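Long-range contacts in alginate lyase (Chitinophaga sp. MD30, PDB 6KCW), which degrades alginate by beta-elimination, as a bacterial member of polysaccharide lyase family 36: residues I8-Y13 against S38-G43; Y76-H81 against S228-D233; L45-L50 against M209-F214; S4-N9 against S25-A30. One frame throughout, in Å; residues are numbered along the deposited sequence.

Interaction 1: I8-Y13 against S38-G43; sequences INWNNY and SYISDG. With CA (calcium ion), chain C.
At the calcium site, the loop that carries N9 and N11 is drawn against the turn at G43, and the ion does much of the joining. Two main-chain carbonyls and one side-chain amide supply the oxygens: N9 O lies 2.2 Å from the calcium, N11 OD1 2.2 Å and G43 O 2.3 Å. N9 O and G43 O stand 2.9 Å apart, a closeness between two acceptors that their shared calcium accounts for; no hydrogen bond links the segments. Two waters and both carboxylate oxygens of D233 complete the shell. A weak hydrogen bond from N11 N to N9 OD1 spans the bend that turns N9 O and N11 OD1 to the ion.

Beside the ion the contact turns apolar. I40 reaches W10 and Y13, crossing each at about a right angle: CD1 meets W10 CD1 at 3.5 Å, while CG1 lies 3.7 Å from Y13 CB. CG1, anti to the carbonyl carbon (chi1 -58°), lies by Y13, and chi2 (-70°) brings CD1 to W10. I8 CG2 covers one W10 face towards the rim. Loops round an ion beside a strand carboxylate make a calcium site on the outer face of a beta-sandwich, consistent with the concanavalin-like clan.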
loop_
_atom_site.group_PDB
_atom_site.type_symbol
_atom_site.label_atom_id
_atom_site.label_comp_id
_atom_site.label_asym_id
_atom_site.label_seq_id
_atom_site.Cartn_x
_atom_site.Cartn_y
_atom_site.Cartn_z
ATOM N N ILE A 8 9.167 -5.036 12.016
ATOM C CA ILE A 8 8.648 -4.033 12.930
ATOM C C ILE A 8 7.289 -4.533 13.392
ATOM O O ILE A 8 6.357 -4.631 12.589
ATOM C CB ILE A 8 8.526 -2.645 12.269
ATOM C CG1 ILE A 8 9.790 -2.303 11.466
ATOM C CG2 ILE A 8 8.291 -1.571 13.325
ATOM C CD1 ILE A 8 9.674 -1.082 10.553
ATOM N N ASN A 9 7.174 -4.867 14.673
ATOM C CA ASN A 9 5.892 -5.253 15.242
ATOM C C ASN A 9 5.438 -4.299 16.326
ATOM O O ASN A 9 4.398 -4.542 16.951
ATOM C CB ASN A 9 5.943 -6.677 15.805
ATOM C CG ASN A 9 7.072 -6.869 16.800
ATOM O OD1 ASN A 9 7.661 -5.900 17.289
ATOM N ND2 ASN A 9 7.389 -8.124 17.093
ATOM N N TRP A 10 6.203 -3.245 16.593
ATOM C CA TRP A 10 5.780 -2.167 17.479
ATOM C C TRP A 10 5.468 -2.666 18.886
ATOM O O TRP A 10 4.728 -2.016 19.632
ATOM C CB TRP A 10 4.574 -1.426 16.883
ATOM C CG TRP A 10 4.907 -0.766 15.574
ATOM C CD1 TRP A 10 5.575 0.413 15.402
ATOM C CD2 TRP A 10 4.601 -1.247 14.257
ATOM N NE1 TRP A 10 5.701 0.698 14.069
ATOM C CE2 TRP A 10 5.110 -0.301 13.341
ATOM C CE3 TRP A 10 3.948 -2.383 13.762
ATOM C CZ2 TRP A 10 4.995 -0.458 11.959
ATOM C CZ3 TRP A 10 3.830 -2.534 12.387
ATOM C CH2 TRP A 10 4.353 -1.577 11.504
ATOM N N ASN A 11 6.023 -3.819 19.265
ATOM C CA ASN A 11 5.741 -4.390 20.578
ATOM C C ASN A 11 6.613 -3.806 21.679
ATOM O O ASN A 11 6.256 -3.905 22.858
ATOM C CB ASN A 11 5.906 -5.899 20.519
ATOM C CG ASN A 11 4.771 -6.554 19.803
ATOM O OD1 ASN A 11 3.826 -5.877 19.405
ATOM N ND2 ASN A 11 4.848 -7.870 19.620
ATOM N N ASN A 12 7.745 -3.218 21.319
ATOM C CA ASN A 12 8.587 -2.470 22.237
ATOM C C ASN A 12 8.088 -1.049 22.465
ATOM O O ASN A 12 8.747 -0.292 23.182
ATOM C CB ASN A 12 10.016 -2.421 21.695
ATOM C CG ASN A 12 10.093 -1.784 20.306
ATOM O OD1 ASN A 12 9.266 -2.058 19.420
ATOM N ND2 ASN A 12 11.089 -0.929 20.115
ATOM N N TYR A 13 6.960 -0.664 21.878
ATOM C CA TYR A 13 6.470 0.700 22.000
ATOM C C TYR A 13 5.387 0.793 23.055
ATOM O O TYR A 13 4.594 -0.138 23.241
ATOM C CB TYR A 13 5.924 1.238 20.674
ATOM C CG TYR A 13 7.019 1.760 19.809
ATOM C CD1 TYR A 13 7.542 3.038 20.016
ATOM C CD2 TYR A 13 7.569 0.966 18.811
ATOM C CE1 TYR A 13 8.571 3.516 19.239
ATOM C CE2 TYR A 13 8.601 1.424 18.035
ATOM C CZ TYR A 13 9.095 2.705 18.246
ATOM O OH TYR A 13 10.127 3.153 17.462
ATOM N N SER A 38 -0.097 9.125 13.552
ATOM C CA SER A 38 0.524 7.851 13.886
ATOM C C SER A 38 0.591 7.712 15.397
ATOM O O SER A 38 1.104 8.599 16.090
ATOM C CB SER A 38 1.913 7.717 13.269
ATOM O OG SER A 38 2.681 8.873 13.524
ATOM N N TYR A 39 0.070 6.591 15.889
ATOM C CA TYR A 39 -0.169 6.375 17.305
ATOM C C TYR A 39 -0.055 4.877 17.552
ATOM O O TYR A 39 -0.663 4.085 16.820
ATOM C CB TYR A 39 -1.558 6.902 17.691
ATOM C CG TYR A 39 -1.948 6.716 19.140
ATOM C CD1 TYR A 39 -2.581 5.549 19.570
ATOM C CD2 TYR A 39 -1.708 7.716 20.079
ATOM C CE1 TYR A 39 -2.947 5.377 20.907
ATOM C CE2 TYR A 39 -2.073 7.555 21.408
ATOM C CZ TYR A 39 -2.684 6.382 21.818
ATOM O OH TYR A 39 -3.051 6.210 23.136
ATOM N N ILE A 40 0.754 4.490 18.538
ATOM C CA ILE A 40 0.821 3.093 18.948
ATOM C C ILE A 40 -0.359 2.819 19.866
ATOM O O ILE A 40 -0.469 3.398 20.951
ATOM C CB ILE A 40 2.149 2.757 19.641
ATOM C CG1 ILE A 40 3.331 3.051 18.732
ATOM C CG2 ILE A 40 2.203 1.258 19.978
ATOM C CD1 ILE A 40 3.421 2.078 17.540
ATOM N N SER A 41 -1.244 1.938 19.431
ATOM C CA SER A 41 -2.409 1.527 20.203
ATOM C C SER A 41 -2.255 0.035 20.506
ATOM O O SER A 41 -2.493 -0.812 19.636
ATOM C CB SER A 41 -3.693 1.835 19.432
ATOM O OG SER A 41 -4.831 1.299 20.086
ATOM N N ASP A 42 -1.827 -0.284 21.732
ATOM C CA ASP A 42 -1.732 -1.671 22.208
ATOM C C ASP A 42 -0.810 -2.512 21.324
ATOM O O ASP A 42 -1.171 -3.600 20.865
ATOM C CB ASP A 42 -3.117 -2.317 22.305
ATOM C CG ASP A 42 -3.554 -2.556 23.739
ATOM O OD1 ASP A 42 -2.966 -1.943 24.660
ATOM O OD2 ASP A 42 -4.487 -3.365 23.945
ATOM N N GLY A 43 0.399 -2.011 21.097
ATOM C CA GLY A 43 1.374 -2.775 20.349
ATOM C C GLY A 43 1.187 -2.797 18.846
ATOM O O GLY A 43 1.949 -3.490 18.164
HETATM CA CA CA C . 2.592 -5.638 17.595
HETATM O O HOH W 1 1.637 -6.518 19.282
HETATM O O HOH W 2 3.375 -8.128 17.029
#

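Interaction 2: Y76-H81 against S228-D233. With CA (calcium ion), chain C.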
loop_
_atom_site.group_PDB
_atom_site.type_symbol
_atom_site.label_atom_id
_atom_site.label_comp_id
_atom_site.label_asym_id
_atom_site.label_seq_id
_atom_site.Cartn_x
_atom_site.Cartn_y
_atom_site.Cartn_z
ATOM N N TYR A 76 2.306 -7.991 6.450
ATOM C CA TYR A 76 1.822 -7.158 7.539
ATOM C C TYR A 76 0.399 -7.582 7.838
ATOM O O TYR A 76 -0.248 -8.266 7.035
ATOM C CB TYR A 76 1.872 -5.661 7.198
ATOM C CG TYR A 76 0.954 -5.263 6.060
ATOM C CD1 TYR A 76 1.400 -5.295 4.749
ATOM C CD2 TYR A 76 -0.359 -4.875 6.300
ATOM C CE1 TYR A 76 0.571 -4.936 3.707
ATOM C CE2 TYR A 76 -1.193 -4.536 5.270
ATOM C CZ TYR A 76 -0.721 -4.566 3.974
ATOM O OH TYR A 76 -1.544 -4.216 2.933
ATOM N N ASP A 77 -0.076 -7.178 9.007
ATOM C CA ASP A 77 -1.470 -7.340 9.373
ATOM C C ASP A 77 -2.139 -5.984 9.360
ATOM O O ASP A 77 -1.504 -4.958 9.616
ATOM C CB ASP A 77 -1.627 -7.981 10.754
ATOM C CG ASP A 77 -1.131 -9.396 10.776
ATOM O OD1 ASP A 77 -1.445 -10.137 9.817
ATOM O OD2 ASP A 77 -0.414 -9.759 11.731
ATOM N N VAL A 78 -3.424 -5.988 9.054
ATOM C CA VAL A 78 -4.190 -4.758 8.994
ATOM C C VAL A 78 -5.585 -5.047 9.518
ATOM O O VAL A 78 -6.134 -6.130 9.290
ATOM C CB VAL A 78 -4.218 -4.180 7.564
ATOM C CG1 VAL A 78 -4.677 -5.227 6.569
ATOM C CG2 VAL A 78 -5.102 -2.945 7.522
ATOM N N ARG A 79 -6.127 -4.096 10.275
ATOM C CA ARG A 79 -7.449 -4.198 10.871
ATOM C C ARG A 79 -8.112 -2.834 10.782
ATOM O O ARG A 79 -7.502 -1.826 11.154
ATOM C CB ARG A 79 -7.357 -4.645 12.334
ATOM C CG ARG A 79 -8.605 -5.325 12.881
ATOM C CD ARG A 79 -8.939 -4.805 14.272
ATOM N NE ARG A 79 -7.742 -4.574 15.073
ATOM C CZ ARG A 79 -7.653 -3.638 16.012
ATOM N NH1 ARG A 79 -8.692 -2.836 16.247
ATOM N NH2 ARG A 79 -6.525 -3.486 16.697
ATOM N N PHE A 80 -9.340 -2.793 10.273
ATOM C CA PHE A 80 -10.106 -1.558 10.308
ATOM C C PHE A 80 -10.757 -1.420 11.674
ATOM O O PHE A 80 -11.169 -2.410 12.285
ATOM C CB PHE A 80 -11.167 -1.533 9.210
ATOM C CG PHE A 80 -10.601 -1.387 7.839
ATOM C CD1 PHE A 80 -10.237 -2.509 7.101
ATOM C CD2 PHE A 80 -10.430 -0.124 7.277
ATOM C CE1 PHE A 80 -9.708 -2.373 5.837
ATOM C CE2 PHE A 80 -9.900 0.023 6.017
ATOM C CZ PHE A 80 -9.542 -1.097 5.289
ATOM N N HIS A 81 -10.828 -0.184 12.155
ATOM C CA HIS A 81 -11.398 0.098 13.454
ATOM C C HIS A 81 -12.827 -0.437 13.549
ATOM O O HIS A 81 -13.477 -0.762 12.554
ATOM C CB HIS A 81 -11.371 1.601 13.712
ATOM C CG HIS A 81 -11.874 1.994 15.064
ATOM N ND1 HIS A 81 -13.190 2.329 15.297
ATOM C CD2 HIS A 81 -11.237 2.108 16.253
ATOM C CE1 HIS A 81 -13.340 2.638 16.573
ATOM N NE2 HIS A 81 -12.172 2.510 17.174
ATOM N N SER A 228 -11.629 8.241 11.370
ATOM C CA SER A 228 -11.613 6.783 11.344
ATOM C C SER A 228 -10.180 6.285 11.475
ATOM O O SER A 228 -9.221 7.021 11.224
ATOM C CB SER A 228 -12.252 6.231 10.070
ATOM O OG SER A 228 -13.658 6.139 10.211
ATOM N N TYR A 229 -10.042 5.020 11.870
ATOM C CA TYR A 229 -8.751 4.482 12.269
ATOM C C TYR A 229 -8.478 3.149 11.577
ATOM O O TYR A 229 -9.400 2.372 11.303
ATOM C CB TYR A 229 -8.688 4.333 13.801
ATOM C CG TYR A 229 -9.002 5.638 14.532
ATOM C CD1 TYR A 229 -7.999 6.555 14.830
ATOM C CD2 TYR A 229 -10.308 5.952 14.902
ATOM C CE1 TYR A 229 -8.285 7.745 15.493
ATOM C CE2 TYR A 229 -10.608 7.143 15.554
ATOM C CZ TYR A 229 -9.596 8.036 15.846
ATOM O OH TYR A 229 -9.904 9.212 16.497
ATOM N N ILE A 230 -7.204 2.913 11.268
ATOM C CA ILE A 230 -6.726 1.657 10.708
ATOM C C ILE A 230 -5.498 1.236 11.506
ATOM O O ILE A 230 -4.663 2.074 11.868
ATOM C CB ILE A 230 -6.394 1.798 9.202
ATOM C CG1 ILE A 230 -7.645 2.179 8.403
ATOM C CG2 ILE A 230 -5.765 0.522 8.648
ATOM C CD1 ILE A 230 -7.348 2.782 7.062
ATOM N N TYR A 231 -5.387 -0.054 11.797
ATOM C CA TYR A 231 -4.299 -0.565 12.617
ATOM C C TYR A 231 -3.457 -1.553 11.822
ATOM O O TYR A 231 -3.988 -2.506 11.245
ATOM C CB TYR A 231 -4.844 -1.237 13.870
ATOM C CG TYR A 231 -5.779 -0.388 14.710
ATOM C CD1 TYR A 231 -7.132 -0.291 14.400
ATOM C CD2 TYR A 231 -5.317 0.291 15.827
ATOM C CE1 TYR A 231 -7.990 0.463 15.179
ATOM C CE2 TYR A 231 -6.170 1.044 16.610
ATOM C CZ TYR A 231 -7.499 1.121 16.278
ATOM O OH TYR A 231 -8.342 1.870 17.048
ATOM N N TYR A 232 -2.145 -1.332 11.811
ATOM C CA TYR A 232 -1.183 -2.234 11.197
ATOM C C TYR A 232 -0.310 -2.894 12.263
ATOM O O TYR A 232 -0.124 -2.367 13.366
ATOM C CB TYR A 232 -0.303 -1.482 10.187
ATOM C CG TYR A 232 -1.089 -0.695 9.152
ATOM C CD1 TYR A 232 -1.671 -1.333 8.059
ATOM C CD2 TYR A 232 -1.245 0.685 9.262
ATOM C CE1 TYR A 232 -2.385 -0.617 7.110
ATOM C CE2 TYR A 232 -1.964 1.395 8.329
ATOM C CZ TYR A 232 -2.530 0.737 7.251
ATOM O OH TYR A 232 -3.246 1.436 6.312
ATOM N N ASP A 233 0.249 -4.053 11.913
ATOM C CA ASP A 233 1.115 -4.784 12.828
ATOM C C ASP A 233 2.001 -5.740 12.039
ATOM O O ASP A 233 1.668 -6.152 10.920
ATOM C CB ASP A 233 0.294 -5.563 13.860
ATOM C CG ASP A 233 1.055 -5.813 15.145
ATOM O OD1 ASP A 233 2.299 -5.671 15.133
ATOM O OD2 ASP A 233 0.401 -6.147 16.162
HETATM CA CA CA C . 2.592 -5.638 17.595
HETATM O O HOH W 1 1.637 -6.518 19.282
HETATM O O HOH W 2 3.375 -8.128 17.029
#
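Five backbone hydrogen bonds join D77, R79 and H81 to D233, Y231 and Y229, making an antiparallel pair of neighbouring strands within one sheet of the beta-sandwich. The straightest runs from D77 N to D233 O (2.8 Å, 174° at the hydrogen), and the return bond from D233 N approaches D77 O from above the carbonyl plane. R79 and Y231 exchange a second reciprocal pair, and H81 N to Y229 O (3.0 Å) continues the register. Between them V78 faces Y232 and F80 faces I230 as non-hydrogen-bonded pairs.

D233 grips the calcium with both carboxylate oxygens, OD1 at 2.5 Å and OD2 at 2.7 Å. The D77 carboxylate lies on the same face but does not touch that of D233; H164 and N234 bind D77, and the calcium would be expected to offset the negative charge of D233.

Farther along that face the guanidinium of R79 lies flat on the Y231 ring, centres 4.2 Å apart and planes 14° apart, a cation-pi stack for which the arginine chain bends at chi2 and chi3. The other face is buried and largely apolar: V78 CG2 touches Y232 CE1 and I230 CG2, and I230 CG1 packs beside F80. At the far end H81 CD2 approaches the edge of the Y231 ring, 3.0 Å from Y231 OH.

Interaction 3: L45-L50 against M209-F214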
loop_
_atom_site.group_PDB
_atom_site.type_symbol
_atom_site.label_atom_id
_atom_site.label_comp_id
_atom_site.label_asym_id
_atom_site.label_seq_id
_atom_site.Cartn_x
_atom_site.Cartn_y
_atom_site.Cartn_z
ATOM N N LEU A 45 0.291 -0.209 15.187
ATOM C CA LEU A 45 0.367 1.146 14.656
ATOM C C LEU A 45 -1.009 1.569 14.156
ATOM O O LEU A 45 -1.532 1.000 13.190
ATOM C CB LEU A 45 1.404 1.228 13.539
ATOM C CG LEU A 45 1.512 2.505 12.709
ATOM C CD1 LEU A 45 1.547 3.772 13.573
ATOM C CD2 LEU A 45 2.751 2.413 11.836
ATOM N N ARG A 46 -1.586 2.571 14.805
ATOM C CA ARG A 46 -2.848 3.154 14.374
ATOM C C ARG A 46 -2.576 4.400 13.549
ATOM O O ARG A 46 -1.885 5.318 14.010
ATOM C CB ARG A 46 -3.734 3.509 15.560
ATOM C CG ARG A 46 -5.118 3.973 15.164
ATOM C CD ARG A 46 -5.824 4.543 16.384
ATOM N NE ARG A 46 -5.229 5.811 16.791
ATOM C CZ ARG A 46 -5.429 6.382 17.978
ATOM N NH1 ARG A 46 -6.200 5.791 18.896
ATOM N NH2 ARG A 46 -4.846 7.545 18.256
ATOM N N VAL A 47 -3.126 4.430 12.342
ATOM C CA VAL A 47 -3.094 5.603 11.480
ATOM C C VAL A 47 -4.478 6.237 11.473
ATOM O O VAL A 47 -5.495 5.536 11.413
ATOM C CB VAL A 47 -2.629 5.234 10.057
ATOM C CG1 VAL A 47 -2.740 6.438 9.122
ATOM C CG2 VAL A 47 -1.189 4.723 10.091
ATOM N N THR A 48 -4.523 7.566 11.536
ATOM C CA THR A 48 -5.781 8.305 11.538
ATOM C C THR A 48 -6.092 8.845 10.147
ATOM O O THR A 48 -5.232 9.459 9.506
ATOM C CB THR A 48 -5.746 9.475 12.528
ATOM O OG1 THR A 48 -5.511 8.986 13.853
ATOM C CG2 THR A 48 -7.077 10.210 12.517
ATOM N N LEU A 49 -7.321 8.626 9.688
ATOM C CA LEU A 49 -7.869 9.344 8.544
ATOM C C LEU A 49 -8.859 10.378 9.072
ATOM O O LEU A 49 -9.899 10.012 9.636
ATOM C CB LEU A 49 -8.551 8.403 7.556
ATOM C CG LEU A 49 -7.741 7.229 6.995
ATOM C CD1 LEU A 49 -8.634 6.321 6.163
ATOM C CD2 LEU A 49 -6.558 7.725 6.190
ATOM N N LEU A 50 -8.539 11.662 8.887
ATOM C CA LEU A 50 -9.371 12.727 9.428
ATOM C C LEU A 50 -10.598 12.977 8.564
ATOM O O LEU A 50 -10.567 12.863 7.333
ATOM C CB LEU A 50 -8.593 14.035 9.585
ATOM C CG LEU A 50 -7.223 14.059 10.248
ATOM C CD1 LEU A 50 -6.560 15.389 10.013
ATOM C CD2 LEU A 50 -7.365 13.800 11.729
ATOM N N MET A 209 9.329 1.269 -0.752
ATOM C CA MET A 209 8.116 0.697 -0.191
ATOM C C MET A 209 7.117 1.815 0.118
ATOM O O MET A 209 7.471 2.823 0.741
ATOM C CB MET A 209 8.449 -0.112 1.067
ATOM C CG MET A 209 7.234 -0.638 1.792
ATOM S SD MET A 209 7.589 -1.431 3.369
ATOM C CE MET A 209 8.199 -0.065 4.346
ATOM N N THR A 210 5.881 1.644 -0.341
ATOM C CA THR A 210 4.825 2.607 -0.091
ATOM C C THR A 210 4.076 2.243 1.179
ATOM O O THR A 210 3.747 1.080 1.412
ATOM C CB THR A 210 3.835 2.664 -1.252
ATOM O OG1 THR A 210 3.213 1.386 -1.412
ATOM C CG2 THR A 210 4.536 3.061 -2.560
ATOM N N PHE A 211 3.804 3.250 1.998
ATOM C CA PHE A 211 2.956 3.113 3.185
ATOM C C PHE A 211 1.882 4.184 3.052
ATOM O O PHE A 211 2.016 5.291 3.585
ATOM C CB PHE A 211 3.754 3.252 4.472
ATOM C CG PHE A 211 2.923 3.101 5.710
ATOM C CD1 PHE A 211 1.772 2.321 5.695
ATOM C CD2 PHE A 211 3.277 3.747 6.891
ATOM C CE1 PHE A 211 0.998 2.185 6.834
ATOM C CE2 PHE A 211 2.507 3.614 8.035
ATOM C CZ PHE A 211 1.364 2.838 8.005
ATOM N N HIS A 212 0.827 3.860 2.312
ATOM C CA HIS A 212 -0.221 4.818 1.986
ATOM C C HIS A 212 -1.493 4.449 2.737
ATOM O O HIS A 212 -2.021 3.341 2.562
ATOM C CB HIS A 212 -0.465 4.868 0.476
ATOM C CG HIS A 212 0.679 5.448 -0.297
ATOM N ND1 HIS A 212 0.602 5.728 -1.640
ATOM C CD2 HIS A 212 1.928 5.799 0.088
ATOM C CE1 HIS A 212 1.755 6.223 -2.054
ATOM N NE2 HIS A 212 2.579 6.271 -1.025
ATOM N N THR A 213 -1.956 5.367 3.593
ATOM C CA THR A 213 -3.233 5.254 4.298
ATOM C C THR A 213 -3.975 6.564 4.086
ATOM O O THR A 213 -3.750 7.530 4.823
ATOM C CB THR A 213 -3.049 4.986 5.780
ATOM O OG1 THR A 213 -2.131 3.898 5.966
ATOM C CG2 THR A 213 -4.390 4.630 6.417
ATOM N N PHE A 214 -4.848 6.605 3.080
ATOM C CA PHE A 214 -5.605 7.818 2.803
ATOM C C PHE A 214 -6.867 7.472 2.025
ATOM O O PHE A 214 -6.958 6.426 1.374
ATOM C CB PHE A 214 -4.755 8.844 2.052
ATOM C CG PHE A 214 -4.387 8.445 0.642
ATOM C CD1 PHE A 214 -3.279 7.643 0.393
ATOM C CD2 PHE A 214 -5.126 8.925 -0.444
ATOM C CE1 PHE A 214 -2.923 7.317 -0.911
ATOM C CE2 PHE A 214 -4.786 8.594 -1.744
ATOM C CZ PHE A 214 -3.681 7.790 -1.981
#
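V47 and L49 meet T213 in the tight part of this contact, where strands of the two facing sheets approach to 7.3 Å between their axes, at 43° to one another. V47 and T213 reach toward each other tip to tip, CG1 to CG2 at 3.6 Å; the threonine methyl stands anti to its own nitrogen while OG1 turns aside (chi1 -50°) to bond Y232 OH. L49 presses in with CD2, which comes within 3.1 Å of T213 O and also touches F214 CA and T213 CG2, so one methyl fills the angle between a side chain and the main chain.

Toward L45 the fit is slacker. F211 extends its ring across the interface, yet L45 CD2 stays 4.0 Å from F211 CE2 and V47 CG2 3.8 Å from F211 CZ, both approaching obliquely. Other aromatic rings steady F211: F94 stacks on it and Y232 meets it edge-to-face. On the opposite side of strand 45-49 T48 is buried, but R46 is partly exposed, beside Y229 and Y231. No hydrogen bond spans the segments. Every second residue, L45, V47 and L49, points inward, which is the alternation of a beta-sandwich core, here that of the concanavalin-like lyase fold.

Interaction 4: S4-N9 against S25-A30. With CA (calcium ion), chain C.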
loop_
_atom_site.group_PDB
_atom_site.type_symbol
_atom_site.label_atom_id
_atom_site.label_comp_id
_atom_site.label_asym_id
_atom_site.label_seq_id
_atom_site.Cartn_x
_atom_site.Cartn_y
_atom_site.Cartn_z
ATOM N N SER A 4 17.265 -2.955 3.275
ATOM C CA SER A 4 16.804 -4.010 2.383
ATOM C C SER A 4 15.924 -5.030 3.090
ATOM O O SER A 4 15.267 -5.825 2.414
ATOM C CB SER A 4 17.987 -4.720 1.701
ATOM O OG SER A 4 19.031 -4.985 2.606
ATOM N N SER A 5 15.871 -5.011 4.419
ATOM C CA SER A 5 14.911 -5.799 5.174
ATOM C C SER A 5 14.445 -5.002 6.388
ATOM O O SER A 5 15.166 -4.149 6.916
ATOM C CB SER A 5 15.501 -7.134 5.626
ATOM O OG SER A 5 16.603 -6.923 6.488
ATOM N N LEU A 6 13.223 -5.282 6.822
ATOM C CA LEU A 6 12.675 -4.622 7.993
ATOM C C LEU A 6 11.792 -5.612 8.725
ATOM O O LEU A 6 11.132 -6.448 8.104
ATOM C CB LEU A 6 11.852 -3.372 7.639
ATOM C CG LEU A 6 12.538 -2.102 7.143
ATOM C CD1 LEU A 6 11.473 -1.076 6.806
ATOM C CD2 LEU A 6 13.512 -1.546 8.170
ATOM N N SER A 7 11.765 -5.491 10.047
ATOM C CA SER A 7 10.875 -6.304 10.868
ATOM C C SER A 7 10.435 -5.426 12.029
ATOM O O SER A 7 11.239 -5.086 12.902
ATOM C CB SER A 7 11.565 -7.571 11.352
ATOM O OG SER A 7 10.814 -8.702 10.961
ATOM N N ILE A 8 9.167 -5.036 12.016
ATOM C CA ILE A 8 8.648 -4.033 12.930
ATOM C C ILE A 8 7.289 -4.533 13.392
ATOM O O ILE A 8 6.357 -4.631 12.589
ATOM C CB ILE A 8 8.526 -2.645 12.269
ATOM C CG1 ILE A 8 9.790 -2.303 11.466
ATOM C CG2 ILE A 8 8.291 -1.571 13.325
ATOM C CD1 ILE A 8 9.674 -1.082 10.553
ATOM N N ASN A 9 7.174 -4.867 14.673
ATOM C CA ASN A 9 5.892 -5.253 15.242
ATOM C C ASN A 9 5.438 -4.299 16.326
ATOM O O ASN A 9 4.398 -4.542 16.951
ATOM C CB ASN A 9 5.943 -6.677 15.805
ATOM C CG ASN A 9 7.072 -6.869 16.800
ATOM O OD1 ASN A 9 7.661 -5.900 17.289
ATOM N ND2 ASN A 9 7.389 -8.124 17.093
ATOM N N SER A 25 13.480 6.054 12.576
ATOM C CA SER A 25 14.397 5.124 13.230
ATOM C C SER A 25 14.081 3.671 12.876
ATOM O O SER A 25 14.999 2.868 12.672
ATOM C CB SER A 25 14.371 5.337 14.741
ATOM O OG SER A 25 15.399 4.583 15.375
ATOM N N ASP A 26 12.793 3.319 12.779
ATOM C CA ASP A 26 12.386 1.937 12.529
ATOM C C ASP A 26 12.457 1.573 11.051
ATOM O O ASP A 26 12.900 0.474 10.694
ATOM C CB ASP A 26 10.968 1.718 13.044
ATOM C CG ASP A 26 10.887 1.821 14.537
ATOM O OD1 ASP A 26 11.785 1.249 15.184
ATOM O OD2 ASP A 26 9.950 2.469 15.059
ATOM N N PHE A 27 11.998 2.467 10.211
ATOM C CA PHE A 27 11.959 2.235 8.800
ATOM C C PHE A 27 13.244 2.621 8.135
ATOM O O PHE A 27 13.514 2.188 7.060
ATOM C CB PHE A 27 10.835 3.042 8.198
ATOM C CG PHE A 27 9.474 2.549 8.549
ATOM C CD1 PHE A 27 8.843 1.638 7.762
ATOM C CD2 PHE A 27 8.813 3.039 9.624
ATOM C CE1 PHE A 27 7.602 1.198 8.060
ATOM C CE2 PHE A 27 7.572 2.605 9.937
ATOM C CZ PHE A 27 6.959 1.683 9.150
ATOM N N GLY A 28 14.038 3.451 8.769
ATOM C CA GLY A 28 15.289 3.883 8.183
ATOM C C GLY A 28 15.103 5.238 7.571
ATOM O O GLY A 28 15.937 6.071 7.653
ATOM N N ASN A 29 13.968 5.449 6.955
ATOM C CA ASN A 29 13.647 6.716 6.373
ATOM C C ASN A 29 12.150 6.761 6.190
ATOM O O ASN A 29 11.564 5.739 6.015
ATOM C CB ASN A 29 14.454 6.986 5.096
ATOM C CG ASN A 29 14.089 6.084 3.961
ATOM O OD1 ASN A 29 13.166 6.349 3.241
ATOM N ND2 ASN A 29 14.838 5.037 3.784
ATOM N N ALA A 30 11.551 7.945 6.267
ATOM C CA ALA A 30 10.100 8.155 6.137
ATOM C C ALA A 30 9.871 9.628 5.921
ATOM O O ALA A 30 9.697 10.355 6.868
ATOM C CB ALA A 30 9.408 7.720 7.402
HETATM CA CA CA C . 2.592 -5.638 17.595
HETATM O O HOH W 1 1.637 -6.518 19.282
HETATM O O HOH W 2 3.375 -8.128 17.029
#
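I8 sets a single methyl almost squarely on the aromatic ring of F27: CD1 lies 3.9 Å from the ring centroid and only 9° off its normal, a CH-pi contact over the middle of the face. The isoleucine chain is extended beyond CG1 (chi2 169°), which carries CD1 far enough from strand 5-8 to reach the helix end. The same methyl rests 3.6 Å from D26 O and 4.0 Å from D26 CB, so it sits in the corner formed by the ring and the main chain of D26.

L6, two residues earlier on the same side of the strand, works the neighbouring ground. Its CD2 lies 3.3 Å from D26 O, and its CD1 lies 3.9 Å from F27 CD1, reaching the ring obliquely. F27 starts out pointing away from the strand, but its ring turns beside the backbone N (chi1 -70°) and still offers a face to I8.

No hydrogen bond crosses the contact. The carboxylate of D26 looks to Y13 and Y18, whose hydroxyls both meet OD2. After F27 the chain leaves the helix at G28, with positive phi, and N29 then ties down to D65 and A1. I64 of the other sheet also touches F27, which makes helix 20-27 a short lid over one edge of the beta-sandwich.

Overall arrangement
From the N terminus, interaction 4 closes first, folding helix 20-27 back onto strand 5-8. Interaction 1 starts from the same stretch, sharing I8 and N9, and closes a longer loop at residues 38-43. The chain then enters strand 44-49, and from there the two widest loops cross: interaction 3 opens before interaction 2 and also closes before it, their segments alternating. Interaction 2 joins neighbouring strands within the larger sheet, whereas interaction 3 presses that sheet against the other. D233 of interaction 2 meets the loops of interaction 1 at the calcium, the backbone of Y232 pairs with L45, setting strands 44-49 and 228-241 side by side, and M209 touches F27, linking interaction 3 with interaction 4.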